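Long-range contacts in telomerase reverse transcriptase (Candida tropicalis MYA-3404, PDB 6ZD1), which probably extends chromosome ends by reverse-transcribing a template within the RNA component of the telomerase ribonucleoprotein: residues A[433-438]-A[466-471]; A[285-290]-A[369-374]; A[272-277]-A[374-379]. All coordinates share one frame; numbering follows the deposited sequence.

Interaction 1 of 3, residues A[433-438]-A[466-471]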
loop_
_atom_site.group_PDB
_atom_site.type_symbol
_atom_site.label_atom_id
_atom_site.label_comp_id
_atom_site.label_asym_id
_atom_site.label_seq_id
_atom_site.Cartn_x
_atom_site.Cartn_y
_atom_site.Cartn_z
ATOM N N GLU A 433 27.842 4.863 -4.101
ATOM C CA GLU A 433 28.119 3.438 -4.236
ATOM C C GLU A 433 26.856 2.607 -4.054
ATOM O O GLU A 433 26.603 1.675 -4.828
ATOM C CB GLU A 433 29.186 3.014 -3.229
ATOM C CG GLU A 433 29.748 1.626 -3.475
ATOM C CD GLU A 433 30.828 1.251 -2.481
ATOM O OE1 GLU A 433 30.494 0.984 -1.307
ATOM O OE2 GLU A 433 32.015 1.234 -2.872
ATOM N N VAL A 434 26.041 2.940 -3.050
ATOM C CA VAL A 434 24.824 2.175 -2.796
ATOM C C VAL A 434 23.809 2.393 -3.911
ATOM O O VAL A 434 23.123 1.454 -4.336
ATOM C CB VAL A 434 24.249 2.537 -1.415
ATOM C CG1 VAL A 434 22.931 1.815 -1.170
ATOM C CG2 VAL A 434 25.252 2.196 -0.333
ATOM N N CYS A 435 23.697 3.626 -4.410
ATOM C CA CYS A 435 22.800 3.886 -5.532
ATOM C C CYS A 435 23.210 3.071 -6.752
ATOM O O CYS A 435 22.379 2.394 -7.370
ATOM C CB CYS A 435 22.780 5.380 -5.860
ATOM S SG CYS A 435 21.947 6.416 -4.622
ATOM N N HIS A 436 24.501 3.103 -7.100
ATOM C CA HIS A 436 24.986 2.312 -8.227
ATOM C C HIS A 436 24.772 0.825 -7.991
ATOM O O HIS A 436 24.388 0.094 -8.909
ATOM C CB HIS A 436 26.463 2.601 -8.485
ATOM C CG HIS A 436 26.713 3.935 -9.113
ATOM N ND1 HIS A 436 27.880 4.236 -9.781
ATOM C CD2 HIS A 436 25.946 5.049 -9.174
ATOM C CE1 HIS A 436 27.821 5.479 -10.225
ATOM N NE2 HIS A 436 26.660 5.995 -9.870
ATOM N N SER A 437 25.017 0.359 -6.763
ATOM C CA SER A 437 24.818 -1.055 -6.463
ATOM C C SER A 437 23.358 -1.459 -6.639
ATOM O O SER A 437 23.065 -2.530 -7.185
ATOM C CB SER A 437 25.293 -1.362 -5.045
ATOM O OG SER A 437 25.013 -2.707 -4.699
ATOM N N GLN A 438 22.426 -0.612 -6.196
ATOM C CA GLN A 438 21.009 -0.921 -6.366
ATOM C C GLN A 438 20.612 -0.909 -7.837
ATOM O O GLN A 438 19.792 -1.726 -8.272
ATOM C CB GLN A 438 20.154 0.070 -5.577
ATOM C CG GLN A 438 20.295 -0.037 -4.065
ATOM C CD GLN A 438 19.436 -1.134 -3.466
ATOM O OE1 GLN A 438 18.226 -1.182 -3.688
ATOM N NE2 GLN A 438 20.059 -2.023 -2.697
ATOM N N PHE A 466 12.048 -2.124 -4.982
ATOM C CA PHE A 466 13.241 -1.885 -4.187
ATOM C C PHE A 466 13.156 -0.536 -3.478
ATOM O O PHE A 466 12.339 0.328 -3.812
ATOM C CB PHE A 466 14.494 -1.946 -5.059
ATOM C CG PHE A 466 14.969 -3.341 -5.332
ATOM C CD1 PHE A 466 15.849 -3.966 -4.466
ATOM C CD2 PHE A 466 14.527 -4.031 -6.444
ATOM C CE1 PHE A 466 16.284 -5.253 -4.708
ATOM C CE2 PHE A 466 14.960 -5.318 -6.695
ATOM C CZ PHE A 466 15.840 -5.930 -5.825
ATOM N N SER A 467 14.053 -0.354 -2.508
ATOM C CA SER A 467 13.953 0.777 -1.588
ATOM C C SER A 467 14.002 2.113 -2.321
ATOM O O SER A 467 13.249 3.038 -1.994
ATOM C CB SER A 467 15.074 0.697 -0.552
ATOM O OG SER A 467 15.115 -0.583 0.055
ATOM N N LEU A 468 14.890 2.241 -3.302
ATOM C CA LEU A 468 15.160 3.521 -3.939
ATOM C C LEU A 468 14.503 3.675 -5.305
ATOM O O LEU A 468 14.682 4.718 -5.939
ATOM C CB LEU A 468 16.673 3.716 -4.083
ATOM C CG LEU A 468 17.534 3.424 -2.854
ATOM C CD1 LEU A 468 19.006 3.618 -3.174
ATOM C CD2 LEU A 468 17.115 4.296 -1.678
ATOM N N SER A 469 13.733 2.683 -5.763
ATOM C CA SER A 469 13.205 2.725 -7.126
ATOM C C SER A 469 12.305 3.937 -7.338
ATOM O O SER A 469 12.406 4.630 -8.358
ATOM C CB SER A 469 12.452 1.432 -7.439
ATOM O OG SER A 469 13.312 0.312 -7.335
ATOM N N GLY A 470 11.418 4.212 -6.380
ATOM C CA GLY A 470 10.525 5.348 -6.533
ATOM C C GLY A 470 11.265 6.670 -6.556
ATOM O O GLY A 470 11.000 7.524 -7.407
ATOM N N ILE A 471 12.235 6.841 -5.656
ATOM C CA ILE A 471 12.956 8.107 -5.633
ATOM C C ILE A 471 13.923 8.193 -6.807
ATOM O O ILE A 471 14.221 9.293 -7.291
ATOM C CB ILE A 471 13.669 8.304 -4.282
ATOM C CG1 ILE A 471 14.165 9.746 -4.154
ATOM C CG2 ILE A 471 14.816 7.317 -4.116
ATOM C CD1 ILE A 471 14.440 10.167 -2.731
#

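Interaction 2 of 3, residues A[285-290]-A[369-374]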
loop_
_atom_site.group_PDB
_atom_site.type_symbol
_atom_site.label_atom_id
_atom_site.label_comp_id
_atom_site.label_asym_id
_atom_site.label_seq_id
_atom_site.Cartn_x
_atom_site.Cartn_y
_atom_site.Cartn_z
ATOM N N ARG A 285 18.334 7.100 1.180
ATOM C CA ARG A 285 17.050 7.637 0.742
ATOM C C ARG A 285 16.786 9.007 1.357
ATOM O O ARG A 285 16.236 9.895 0.693
ATOM C CB ARG A 285 15.925 6.661 1.083
ATOM C CG ARG A 285 14.560 7.122 0.610
ATOM C CD ARG A 285 13.572 5.974 0.517
ATOM N NE ARG A 285 13.343 5.322 1.802
ATOM C CZ ARG A 285 12.412 4.394 2.004
ATOM N NH1 ARG A 285 11.623 4.020 1.005
ATOM N NH2 ARG A 285 12.262 3.842 3.202
ATOM N N GLN A 286 17.204 9.214 2.611
ATOM C CA GLN A 286 16.967 10.504 3.258
ATOM C C GLN A 286 17.747 11.622 2.576
ATOM O O GLN A 286 17.214 12.719 2.363
ATOM C CB GLN A 286 17.339 10.440 4.739
ATOM C CG GLN A 286 16.398 9.632 5.612
ATOM C CD GLN A 286 16.813 9.673 7.073
ATOM O OE1 GLN A 286 16.817 10.736 7.699
ATOM N NE2 GLN A 286 17.180 8.519 7.620
ATOM N N VAL A 287 19.010 11.366 2.227
ATOM C CA VAL A 287 19.823 12.407 1.607
ATOM C C VAL A 287 19.325 12.696 0.197
ATOM O O VAL A 287 19.265 13.856 -0.229
ATOM C CB VAL A 287 21.307 12.001 1.615
ATOM C CG1 VAL A 287 22.158 13.073 0.947
ATOM C CG2 VAL A 287 21.770 11.748 3.039
ATOM N N LEU A 288 18.935 11.655 -0.539
ATOM C CA LEU A 288 18.371 11.871 -1.867
ATOM C C LEU A 288 17.108 12.717 -1.788
ATOM O O LEU A 288 16.899 13.614 -2.614
ATOM C CB LEU A 288 18.080 10.534 -2.543
ATOM C CG LEU A 288 19.288 9.681 -2.935
ATOM C CD1 LEU A 288 18.826 8.360 -3.517
ATOM C CD2 LEU A 288 20.176 10.419 -3.921
ATOM N N GLN A 289 16.263 12.461 -0.785
ATOM C CA GLN A 289 15.031 13.228 -0.644
ATOM C C GLN A 289 15.317 14.686 -0.303
ATOM O O GLN A 289 14.622 15.588 -0.785
ATOM C CB GLN A 289 14.134 12.593 0.418
ATOM C CG GLN A 289 12.707 13.127 0.433
ATOM C CD GLN A 289 11.945 12.807 -0.842
ATOM O OE1 GLN A 289 11.564 11.661 -1.078
ATOM N NE2 GLN A 289 11.721 13.821 -1.671
ATOM N N LEU A 290 16.336 14.939 0.526
ATOM C CA LEU A 290 16.662 16.316 0.883
ATOM C C LEU A 290 17.232 17.081 -0.304
ATOM O O LEU A 290 16.821 18.217 -0.572
ATOM C CB LEU A 290 17.643 16.336 2.054
ATOM C CG LEU A 290 17.025 16.039 3.418
ATOM C CD1 LEU A 290 18.060 16.192 4.521
ATOM C CD2 LEU A 290 15.830 16.950 3.663
ATOM N N TYR A 369 26.864 13.657 5.406
ATOM C CA TYR A 369 25.536 14.187 5.670
ATOM C C TYR A 369 25.003 13.569 6.954
ATOM O O TYR A 369 25.257 12.396 7.240
ATOM C CB TYR A 369 24.581 13.885 4.511
ATOM C CG TYR A 369 25.100 14.330 3.164
ATOM C CD1 TYR A 369 25.886 13.486 2.389
ATOM C CD2 TYR A 369 24.807 15.591 2.670
ATOM C CE1 TYR A 369 26.366 13.889 1.156
ATOM C CE2 TYR A 369 25.282 16.006 1.442
ATOM C CZ TYR A 369 26.061 15.151 0.689
ATOM O OH TYR A 369 26.536 15.558 -0.536
ATOM N N HIS A 370 24.259 14.359 7.720
ATOM C CA HIS A 370 23.737 13.932 9.009
ATOM C C HIS A 370 22.225 13.818 8.909
ATOM O O HIS A 370 21.532 14.822 8.705
ATOM C CB HIS A 370 24.140 14.907 10.115
ATOM C CG HIS A 370 25.619 15.006 10.319
ATOM N ND1 HIS A 370 26.337 14.066 11.026
ATOM C CD2 HIS A 370 26.518 15.929 9.900
ATOM C CE1 HIS A 370 27.614 14.408 11.038
ATOM N NE2 HIS A 370 27.749 15.534 10.361
ATOM N N VAL A 371 21.720 12.596 9.050
ATOM C CA VAL A 371 20.308 12.294 8.915
ATOM C C VAL A 371 19.867 11.504 10.144
ATOM O O VAL A 371 20.669 11.177 11.015
ATOM C CB VAL A 371 20.008 11.524 7.614
ATOM C CG1 VAL A 371 20.346 12.389 6.406
ATOM C CG2 VAL A 371 20.805 10.229 7.577
ATOM N N ARG A 372 18.579 11.184 10.195
ATOM C CA ARG A 372 17.993 10.569 11.374
ATOM C C ARG A 372 18.087 9.051 11.314
ATOM O O ARG A 372 18.136 8.448 10.238
ATOM C CB ARG A 372 16.530 10.987 11.522
ATOM C CG ARG A 372 16.325 12.470 11.772
ATOM C CD ARG A 372 14.865 12.863 11.581
ATOM N NE ARG A 372 13.955 11.970 12.295
ATOM C CZ ARG A 372 13.530 12.172 13.537
ATOM N NH1 ARG A 372 13.932 13.240 14.214
ATOM N NH2 ARG A 372 12.701 11.304 14.105
ATOM N N GLU A 373 18.111 8.437 12.493
ATOM C CA GLU A 373 17.996 6.994 12.616
ATOM C C GLU A 373 16.538 6.625 12.857
ATOM O O GLU A 373 15.773 7.387 13.456
ATOM C CB GLU A 373 18.868 6.469 13.762
ATOM C CG GLU A 373 18.811 4.956 13.962
ATOM C CD GLU A 373 19.438 4.505 15.269
ATOM O OE1 GLU A 373 20.619 4.098 15.258
ATOM O OE2 GLU A 373 18.746 4.561 16.308
ATOM N N TYR A 374 16.152 5.452 12.361
ATOM C CA TYR A 374 14.809 4.936 12.555
ATOM C C TYR A 374 14.892 3.451 12.862
ATOM O O TYR A 374 15.859 2.774 12.508
ATOM C CB TYR A 374 13.925 5.164 11.322
ATOM C CG TYR A 374 13.681 6.617 10.995
ATOM C CD1 TYR A 374 12.719 7.349 11.678
ATOM C CD2 TYR A 374 14.408 7.257 10.001
ATOM C CE1 TYR A 374 12.489 8.678 11.382
ATOM C CE2 TYR A 374 14.185 8.590 9.701
ATOM C CZ TYR A 374 13.221 9.293 10.395
ATOM O OH TYR A 374 12.984 10.618 10.108
#

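Interaction 3 of 3, residues A[272-277]-A[374-379]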
loop_
_atom_site.group_PDB
_atom_site.type_symbol
_atom_site.label_atom_id
_atom_site.label_comp_id
_atom_site.label_asym_id
_atom_site.label_seq_id
_atom_site.Cartn_x
_atom_site.Cartn_y
_atom_site.Cartn_z
ATOM N N ASP A 272 21.342 -8.829 9.306
ATOM C CA ASP A 272 22.211 -8.092 8.396
ATOM C C ASP A 272 21.403 -7.122 7.545
ATOM O O ASP A 272 21.775 -5.953 7.403
ATOM C CB ASP A 272 22.991 -9.063 7.509
ATOM C CG ASP A 272 24.156 -9.705 8.230
ATOM O OD1 ASP A 272 24.748 -9.045 9.110
ATOM O OD2 ASP A 272 24.485 -10.867 7.910
ATOM N N TYR A 273 20.271 -7.580 7.000
ATOM C CA TYR A 273 19.428 -6.686 6.212
ATOM C C TYR A 273 18.843 -5.585 7.084
ATOM O O TYR A 273 18.836 -4.413 6.689
ATOM C CB TYR A 273 18.311 -7.475 5.526
ATOM C CG TYR A 273 17.473 -6.650 4.569
ATOM C CD1 TYR A 273 16.321 -6.000 5.000
ATOM C CD2 TYR A 273 17.836 -6.518 3.234
ATOM C CE1 TYR A 273 15.555 -5.244 4.128
ATOM C CE2 TYR A 273 17.078 -5.763 2.357
ATOM C CZ TYR A 273 15.939 -5.129 2.806
ATOM O OH TYR A 273 15.183 -4.377 1.933
ATOM N N ILE A 274 18.377 -5.942 8.283
ATOM C CA ILE A 274 17.830 -4.957 9.213
ATOM C C ILE A 274 18.858 -3.874 9.514
ATOM O O ILE A 274 18.530 -2.681 9.560
ATOM C CB ILE A 274 17.346 -5.651 10.499
ATOM C CG1 ILE A 274 16.129 -6.527 10.215
ATOM C CG2 ILE A 274 17.022 -4.631 11.578
ATOM C CD1 ILE A 274 15.636 -7.272 11.435
ATOM N N PHE A 275 20.115 -4.265 9.732
ATOM C CA PHE A 275 21.153 -3.265 9.956
ATOM C C PHE A 275 21.503 -2.536 8.666
ATOM O O PHE A 275 21.800 -1.335 8.686
ATOM C CB PHE A 275 22.399 -3.915 10.556
ATOM C CG PHE A 275 22.217 -4.369 11.973
ATOM C CD1 PHE A 275 23.027 -5.354 12.505
ATOM C CD2 PHE A 275 21.235 -3.809 12.774
ATOM C CE1 PHE A 275 22.862 -5.773 13.806
ATOM C CE2 PHE A 275 21.065 -4.225 14.080
ATOM C CZ PHE A 275 21.879 -5.210 14.597
ATOM N N TYR A 276 21.475 -3.243 7.532
ATOM C CA TYR A 276 21.707 -2.582 6.252
ATOM C C TYR A 276 20.597 -1.586 5.941
ATOM O O TYR A 276 20.861 -0.486 5.443
ATOM C CB TYR A 276 21.830 -3.622 5.137
ATOM C CG TYR A 276 22.189 -3.047 3.783
ATOM C CD1 TYR A 276 21.251 -2.984 2.758
ATOM C CD2 TYR A 276 23.470 -2.572 3.528
ATOM C CE1 TYR A 276 21.581 -2.465 1.517
ATOM C CE2 TYR A 276 23.807 -2.050 2.292
ATOM C CZ TYR A 276 22.860 -1.998 1.292
ATOM O OH TYR A 276 23.198 -1.477 0.062
ATOM N N GLN A 277 19.349 -1.946 6.246
ATOM C CA GLN A 277 18.241 -1.031 6.001
ATOM C C GLN A 277 18.308 0.171 6.933
ATOM O O GLN A 277 18.099 1.311 6.501
ATOM C CB GLN A 277 16.911 -1.767 6.164
ATOM C CG GLN A 277 15.678 -0.954 5.802
ATOM C CD GLN A 277 14.392 -1.751 5.968
ATOM O OE1 GLN A 277 14.337 -2.710 6.742
ATOM N NE2 GLN A 277 13.354 -1.362 5.234
ATOM N N TYR A 374 16.152 5.452 12.361
ATOM C CA TYR A 374 14.809 4.936 12.555
ATOM C C TYR A 374 14.892 3.451 12.862
ATOM O O TYR A 374 15.859 2.774 12.508
ATOM C CB TYR A 374 13.925 5.164 11.322
ATOM C CG TYR A 374 13.681 6.617 10.995
ATOM C CD1 TYR A 374 12.719 7.349 11.678
ATOM C CD2 TYR A 374 14.408 7.257 10.001
ATOM C CE1 TYR A 374 12.489 8.678 11.382
ATOM C CE2 TYR A 374 14.185 8.590 9.701
ATOM C CZ TYR A 374 13.221 9.293 10.395
ATOM O OH TYR A 374 12.984 10.618 10.108
ATOM N N GLY A 375 13.862 2.951 13.515
ATOM C CA GLY A 375 13.786 1.537 13.796
ATOM C C GLY A 375 13.165 0.763 12.652
ATOM O O GLY A 375 12.685 1.329 11.671
ATOM N N THR A 376 13.170 -0.553 12.806
ATOM C CA THR A 376 12.541 -1.474 11.877
ATOM C C THR A 376 11.257 -1.976 12.527
ATOM O O THR A 376 11.103 -1.918 13.750
ATOM C CB THR A 376 13.487 -2.639 11.550
ATOM O OG1 THR A 376 14.756 -2.128 11.117
ATOM C CG2 THR A 376 12.899 -3.545 10.471
ATOM N N LEU A 377 10.297 -2.403 11.700
ATOM C CA LEU A 377 9.084 -3.014 12.244
ATOM C C LEU A 377 9.447 -4.165 13.157
ATOM O O LEU A 377 9.009 -4.223 14.313
ATOM C CB LEU A 377 8.151 -3.501 11.135
ATOM C CG LEU A 377 6.943 -4.253 11.717
ATOM C CD1 LEU A 377 6.127 -3.323 12.601
ATOM C CD2 LEU A 377 6.086 -4.871 10.648
ATOM N N ASP A 378 10.268 -5.080 12.627
ATOM C CA ASP A 378 10.699 -6.317 13.335
ATOM C C ASP A 378 11.631 -6.000 14.513
ATOM O O ASP A 378 12.450 -6.874 14.859
ATOM C CB ASP A 378 11.342 -7.314 12.366
ATOM C CG ASP A 378 10.824 -7.191 10.943
ATOM O OD1 ASP A 378 9.704 -6.672 10.772
ATOM O OD2 ASP A 378 11.546 -7.615 10.019
ATOM N N GLU A 379 11.514 -4.807 15.102
ATOM C CA GLU A 379 12.353 -4.444 16.278
ATOM C C GLU A 379 11.577 -4.828 17.543
ATOM O O GLU A 379 12.013 -5.754 18.257
ATOM C CB GLU A 379 12.681 -2.950 16.261
ATOM C CG GLU A 379 14.007 -2.614 16.919
ATOM C CD GLU A 379 15.085 -2.136 15.962
ATOM O OE1 GLU A 379 16.072 -1.539 16.436
ATOM O OE2 GLU A 379 14.934 -2.361 14.745
#

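Interaction 1 of 3, residues A[433-438]-A[466-471]
With CG anti to the carbonyl carbon (chi1 -67°), Gln438 brings CG against Leu468; the chain then bends at chi2 (-82°), which turns the amide so that OE1 reaches Phe466. The leucine chain runs straight on, sending CD1 toward helix 428-440, where it lies 4.0 Å from Gln438 CG, the two side chains meeting at about a right angle. The same methyl, CD1 of Leu468, comes 4.3 Å from Cys435 SG, so one leucine branch touches two residues about one helical turn apart. Gln438 OE1 sits 3.7 Å from Phe466 CD1, approaching the ring obliquely, with amide and ring planes 70° apart. Its separation from Ser467 N, 4.4 Å, is too long for a hydrogen bond; this contact therefore rests on shape and van der Waals touch, burying 180 Å² in total. At the start of helix 469-484, Ser469 OG is hydrogen-bonded to Phe463 O, and Ser469 N makes a weak bond to Phe466 O. Cys435 also touches Ile356 of helix 349-359, and Val434 rests on Tyr276 of helix 263-298, which places the contact inside a bundle of helices. The Phe-Ser-Leu-Ser-Gly run of residues 466-470 lies in motif B' of the reverse transcriptase domain, here packed at its entry into helix 469-484 against helix 428-440.

Interaction 2 of 3, residues A[285-290]-A[369-374]
A short strand of the segment inserted between reverse transcriptase motifs A and B' is laid across the long helix 263-298, with Gln286 and Val287 facing Tyr369, Val371 and Arg372. The axes of helix 285-290 and strand 369-372 approach to 8.9 Å at 109°, so strand residues cross the helix instead of running along it. The polar part is a two-bond grip by one amide: Gln286 NE2 donates to Arg372 O at 2.8 Å, almost straight at 175°, while Arg372 N donates to Gln286 OE1 at 3.1 Å. The glutamine chain is extended beyond CG, which carries its amide past Val371, whose CB lies 3.3 Å from Gln286 OE1, to the backbone. Gln286 NE2 also bonds Ser282 OG one turn earlier, a second tie that should fix the amide's rotation, and it stands 3.6 Å from Tyr374 CE2 at the ring edge. The apolar part belongs to Val287. Its CG1 sits over the face of Tyr369 in a CH-pi contact, 3.9 Å from the ring centroid and 12° off the normal, whereas CG2 packs 3.7 Å from Val371 CG1. Strand 368-372 pairs with strand 423-427 through Tyr369 and Val371, the pairing continuing at Glu373 just past the strand, leaving the backbone of Arg372 for Gln286: a side-chain amide serving a strand edge as a neighbouring strand would, in a two-stranded ribbon of the insertion in fingers domain.

Interaction 3 of 3, residues A[272-277]-A[374-379]
Van der Waals contact joins the two segments, chiefly through Ile274 and Thr376. The CG2 methyl of Ile274, anti to the backbone N, lies 3.4 Å from Thr376 OG1, the two side chains meeting at a slant; the CA atoms of the pair are 6.9 Å apart. Ile274 sends its other branch toward the turn: CG1 is anti to the carbonyl carbon (chi1 -68°) and the chain runs on straight, bringing CD1 to 4.3 Å from Asp378 OD2. One turn along the helix, the extended side chain of Gln277 puts OE1 4.1 Å from Thr376 CG2, a loose touch. The sum of buried surface is modest, 170 Å².

Between the two segments the contact has no hydrogen bond; the turn is bonded internally and to the C-terminal part of the chain. Residues 376-379 make a type I beta turn, whose closing bond, Glu379 N to Thr376 O, is weak at 3.2 Å. The glutamate side chain reinforces it from the other direction: Thr376 N donates to Glu379 OE2 at 3.2 Å and 156°, meeting the oxygen from above the carboxylate plane. This turn belongs to the insertion between motifs A and B', and its backbone also bonds the C-terminal part of the chain, Gly375 with Met667 and Leu377 with Gly665, just beyond helix 642-664. The insertion is thus wedged between the long helix 263-298 and the C-terminal extension, the thumb of telomerase.

Charge pairing joins the turn to the helix through residues flanking 272-277. Asp378 OD2 forms a salt bridge with Lys270, and Glu379 OE1 forms one with Lys278; these lysines lie four residues before and four after Ile274, so the acidic groups of the turn reach the helix on either side of the isoleucine along the chain.

Helix 263-298 is common ground for all three contacts. Interactions 2 and 3 use separate parts of it, 285-290 and 272-277 respectively, against one continuous run of the insertion that passes through Tyr374; their centres are about 15 Å apart, and interaction 2 is nested in the chain loop closed by interaction 3. Interaction 1 follows both in sequence but packs against the same helix. Its centre is about 14 Å from that of interaction 2, where Ile471 CD1 approaches Gln289 N to 3.5 Å, and about 17 Å from that of interaction 3, where Val434 CG1 lies 3.5 Å from Tyr276 OH. The helix thereby connects motif B' with the insertion in fingers domain.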